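Endonuclease and methylase LlaGI (Lactococcus lactis, PDB 5FFJ) recognises a specific DNA sequence, which it probably methylates, and probably uses a helicase-like ATPase motor to move along DNA for restriction by its nuclease, absent from this construct. Local coordinates at residues Y925-S930 and L1257-P1262. Sequence-based numbering, arbitrary orientation.
Sequences YIDSQS and LKKDLP. With nucleotides of chain B.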
ATOM      1  N   TYR A 925      -5.947 -12.922  18.141  1.00 62.33           N
ATOM      2  CA  TYR A 925      -6.591 -14.143  18.613  1.00 62.12           C
ATOM      3  C   TYR A 925      -6.399 -14.395  20.107  1.00 58.63           C
ATOM      4  O   TYR A 925      -7.126 -15.197  20.693  1.00 60.65           O
ATOM      5  CB  TYR A 925      -6.067 -15.345  17.830  1.00 62.29           C
ATOM      6  CG  TYR A 925      -4.620 -15.657  18.111  1.00 57.46           C
ATOM      7  CD1 TYR A 925      -4.265 -16.485  19.167  1.00 58.20           C
ATOM      8  CD2 TYR A 925      -3.611 -15.121  17.326  1.00 62.65           C
ATOM      9  CE1 TYR A 925      -2.948 -16.768  19.433  1.00 59.18           C
ATOM     10  CE2 TYR A 925      -2.291 -15.402  17.584  1.00 61.30           C
ATOM     11  CZ  TYR A 925      -1.965 -16.225  18.638  1.00 62.77           C
ATOM     12  OH  TYR A 925      -0.650 -16.505  18.897  1.00 73.44           O
ATOM     13  N   ILE A 926      -5.420 -13.729  20.716  1.00 41.22           N
ATOM     14  CA  ILE A 926      -5.162 -13.895  22.145  1.00 52.13           C
ATOM     15  C   ILE A 926      -6.417 -13.544  22.934  1.00 56.45           C
ATOM     16  O   ILE A 926      -6.899 -14.335  23.745  1.00 47.36           O
ATOM     17  CB  ILE A 926      -3.988 -13.018  22.628  1.00 57.63           C
ATOM     18  CG1 ILE A 926      -2.711 -13.372  21.865  1.00 62.94           C
ATOM     19  CG2 ILE A 926      -3.760 -13.204  24.130  1.00 51.96           C
ATOM     20  CD1 ILE A 926      -1.543 -12.458  22.159  1.00 50.26           C
ATOM     21  N   ASP A 927      -6.933 -12.344  22.687  1.00 57.28           N
ATOM     22  CA  ASP A 927      -8.204 -11.914  23.254  1.00 55.10           C
ATOM     23  C   ASP A 927      -9.049 -11.309  22.142  1.00 58.85           C
ATOM     24  O   ASP A 927      -8.810 -10.187  21.696  1.00 90.21           O
ATOM     25  CB  ASP A 927      -7.991 -10.910  24.388  1.00 64.08           C
ATOM     26  CG  ASP A 927      -9.136 -10.901  25.387  1.00 62.81           C
ATOM     27  OD1 ASP A 927      -9.669 -11.990  25.695  1.00 65.81           O
ATOM     28  OD2 ASP A 927      -9.497  -9.807  25.870  1.00 59.50           O
ATOM     29  N   SER A 928     -10.035 -12.074  21.693  1.00 52.94           N
ATOM     30  CA  SER A 928     -10.835 -11.709  20.534  1.00 53.89           C
ATOM     31  C   SER A 928     -12.179 -12.417  20.592  1.00 52.75           C
ATOM     32  O   SER A 928     -12.269 -13.555  21.052  1.00 54.21           O
ATOM     33  CB  SER A 928     -10.098 -12.064  19.240  1.00 55.02           C
ATOM     34  OG  SER A 928     -10.957 -11.997  18.116  1.00 50.24           O
ATOM     35  N   GLN A 929     -13.222 -11.736  20.132  1.00 45.65           N
ATOM     36  CA  GLN A 929     -14.569 -12.286  20.184  1.00 46.24           C
ATOM     37  C   GLN A 929     -14.685 -13.561  19.357  1.00 50.22           C
ATOM     38  O   GLN A 929     -15.103 -14.601  19.864  1.00 47.72           O
ATOM     39  CB  GLN A 929     -15.583 -11.251  19.692  1.00 56.72           C
ATOM     40  CG  GLN A 929     -15.650  -9.999  20.548  1.00 67.16           C
ATOM     41  CD  GLN A 929     -16.020 -10.291  21.992  1.00 56.98           C
ATOM     42  OE1 GLN A 929     -15.256 -10.000  22.911  1.00 62.96           O
ATOM     43  NE2 GLN A 929     -17.201 -10.864  22.196  1.00 53.83           N
ATOM     44  N   SER A 930     -14.299 -13.476  18.088  1.00 41.65           N
ATOM     45  CA  SER A 930     -14.507 -14.573  17.149  1.00 47.29           C
ATOM     46  C   SER A 930     -13.374 -15.600  17.153  1.00 41.92           C
ATOM     47  O   SER A 930     -13.335 -16.480  16.292  1.00 40.49           O
ATOM     48  CB  SER A 930     -14.690 -14.016  15.734  1.00 52.69           C
ATOM     49  OG  SER A 930     -13.547 -13.290  15.315  1.00 65.86           O
ATOM     50  N   LEU A1257     -18.167  -6.366  30.538  1.00 51.39           N
ATOM     51  CA  LEU A1257     -18.688  -5.234  29.784  1.00 51.24           C
ATOM     52  C   LEU A1257     -18.068  -5.188  28.390  1.00 51.02           C
ATOM     53  O   LEU A1257     -18.689  -4.709  27.439  1.00 47.08           O
ATOM     54  CB  LEU A1257     -18.422  -3.925  30.528  1.00 34.31           C
ATOM     55  CG  LEU A1257     -19.305  -3.626  31.739  1.00 38.40           C
ATOM     56  CD1 LEU A1257     -18.831  -2.351  32.427  1.00 47.33           C
ATOM     57  CD2 LEU A1257     -20.766  -3.503  31.331  1.00 38.66           C
ATOM     58  N   LYS A1258     -16.843  -5.690  28.276  1.00 48.91           N
ATOM     59  CA  LYS A1258     -16.160  -5.759  26.990  1.00 51.57           C
ATOM     60  C   LYS A1258     -16.643  -6.939  26.158  1.00 53.70           C
ATOM     61  O   LYS A1258     -16.915  -6.799  24.966  1.00 57.24           O
ATOM     62  CB  LYS A1258     -14.643  -5.871  27.184  1.00 50.29           C
ATOM     63  CG  LYS A1258     -13.891  -6.315  25.922  1.00 63.32           C
ATOM     64  CD  LYS A1258     -12.395  -6.448  26.138  1.00 68.19           C
ATOM     65  CE  LYS A1258     -11.737  -7.000  24.886  1.00 65.41           C
ATOM     66  NZ  LYS A1258     -10.267  -7.123  25.027  1.00 70.02           N
ATOM     67  N   LYS A1259     -16.746  -8.101  26.792  1.00 59.04           N
ATOM     68  CA  LYS A1259     -16.863  -9.356  26.062  1.00 60.09           C
ATOM     69  C   LYS A1259     -18.301  -9.833  25.866  1.00 59.09           C
ATOM     70  O   LYS A1259     -18.534 -10.854  25.218  1.00 50.36           O
ATOM     71  CB  LYS A1259     -16.047 -10.436  26.778  1.00 58.09           C
ATOM     72  CG  LYS A1259     -14.552 -10.166  26.743  1.00 62.44           C
ATOM     73  CD  LYS A1259     -13.748 -11.288  27.366  1.00 64.11           C
ATOM     74  CE  LYS A1259     -12.313 -11.246  26.874  1.00 66.13           C
ATOM     75  NZ  LYS A1259     -11.374 -11.930  27.798  1.00 67.22           N
ATOM     76  N   ASP A1260     -19.266  -9.095  26.404  1.00 54.86           N
ATOM     77  CA  ASP A1260     -20.672  -9.429  26.186  1.00 54.50           C
ATOM     78  C   ASP A1260     -21.586  -8.289  26.618  1.00 54.21           C
ATOM     79  O   ASP A1260     -21.173  -7.375  27.330  1.00 57.07           O
ATOM     80  CB  ASP A1260     -21.036 -10.719  26.935  1.00 56.84           C
ATOM     81  CG  ASP A1260     -22.362 -11.312  26.479  1.00 50.72           C
ATOM     82  OD1 ASP A1260     -23.383 -10.591  26.483  1.00 69.27           O
ATOM     83  OD2 ASP A1260     -22.380 -12.505  26.112  1.00 78.43           O
ATOM     84  N   LEU A1261     -22.829  -8.349  26.153  1.00 54.64           N
ATOM     85  CA  LEU A1261     -23.845  -7.360  26.491  1.00 29.69           C
ATOM     86  C   LEU A1261     -24.001  -7.255  28.005  1.00 44.56           C
ATOM     87  O   LEU A1261     -24.006  -8.277  28.691  1.00 49.51           O
ATOM     88  CB  LEU A1261     -25.174  -7.745  25.840  1.00 36.51           C
ATOM     89  CG  LEU A1261     -26.208  -6.662  25.531  1.00 49.23           C
ATOM     90  CD1 LEU A1261     -25.631  -5.585  24.632  1.00 45.03           C
ATOM     91  CD2 LEU A1261     -27.416  -7.309  24.872  1.00 45.85           C
ATOM     92  N   PRO A1262     -24.126  -6.022  28.535  1.00 44.21           N
ATOM     93  CA  PRO A1262     -24.179  -5.827  29.990  1.00 38.63           C
ATOM     94  C   PRO A1262     -25.285  -6.605  30.695  1.00 43.07           C
ATOM     95  O   PRO A1262     -26.299  -6.949  30.089  1.00 49.14           O
ATOM     96  CB  PRO A1262     -24.427  -4.321  30.136  1.00 35.76           C
ATOM     97  CG  PRO A1262     -23.897  -3.728  28.891  1.00 41.82           C
ATOM     98  CD  PRO A1262     -24.144  -4.735  27.815  1.00 49.37           C
TER
ATOM     99  P    DC B   9     -13.294  -9.740  17.018  1.00 47.61           P
ATOM    100  OP1  DC B   9     -13.734 -11.148  16.883  1.00 42.42           O
ATOM    101  OP2  DC B   9     -13.122  -9.165  18.370  1.00 52.42           O
ATOM    102  O5'  DC B   9     -11.925  -9.520  16.209  1.00 46.12           O
ATOM    103  C5'  DC B   9     -11.770 -10.081  14.902  1.00 47.92           C
ATOM    104  C4'  DC B   9     -11.301  -9.036  13.897  1.00 46.58           C
ATOM    105  O4'  DC B   9     -12.380  -8.092  13.622  1.00 65.06           O
ATOM    106  C3'  DC B   9     -10.106  -8.183  14.349  1.00 51.66           C
ATOM    107  O3'  DC B   9      -9.116  -8.129  13.325  1.00 50.68           O
ATOM    108  C2'  DC B   9     -10.727  -6.817  14.622  1.00 43.84           C
ATOM    109  C1'  DC B   9     -11.842  -6.788  13.595  1.00 55.67           C
ATOM    110  N1   DC B   9     -12.942  -5.783  13.869  1.00 35.82           N
ATOM    111  C2   DC B   9     -13.409  -4.958  12.834  1.00 34.93           C
ATOM    112  O2   DC B   9     -12.913  -5.059  11.705  1.00 30.52           O
ATOM    113  N3   DC B   9     -14.398  -4.065  13.098  1.00 36.51           N
ATOM    114  C4   DC B   9     -14.913  -3.979  14.326  1.00 45.27           C
ATOM    115  N4   DC B   9     -15.889  -3.085  14.538  1.00 39.23           N
ATOM    116  C5   DC B   9     -14.453  -4.807  15.389  1.00 33.43           C
ATOM    117  C6   DC B   9     -13.478  -5.686  15.119  1.00 48.89           C
TER
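The carboxylate of Asp927 receives two lysine ammonium groups, one at each oxygen, from consecutive residues at the end of helix 1254-1259. Lys1259 NZ lies 2.7 Å from Asp927 OD1 and uses the syn lone pair of that oxygen, its chain crossing the aspartate at about a right angle. The Lys1258 and Asp927 side chains approach from opposite directions, with Lys1258 NZ 2.9 Å from Asp927 OD2, on the anti side of that oxygen and 29° out of the carboxylate plane. The two lysines leave the helix differently: CG of Lys1258 is anti to its backbone N (chi1 165°), whereas that of Lys1259 lies anti to the carbonyl carbon (chi1 -66°), and both extended chains then converge on the one acid. Asn1034 ND2 also donates to Asp927 OD2, which should help fix the carboxylate's rotation.

The bent chain of Gln929 sends its amide to the helix end, where NE2 makes a weak bond of 3.3 Å to Lys1259 O; OE1 rests against CA and CG of the same lysine. Two backbone amides and a serine hydroxyl of this loop meanwhile hold the phosphate of DC9 of chain B: Gln929 N donates to OP2 at 3.1 Å, while Ser930 N and Ser930 OG both reach OP1 at 2.7 Å. The loop, between strand 915-922 and helix 932-941, thus faces DNA and protein at once. This is a salt-bridge network joining a phosphate-binding loop of the N-6 DNA methylase region to the C-terminal specificity region beside the bound DNA.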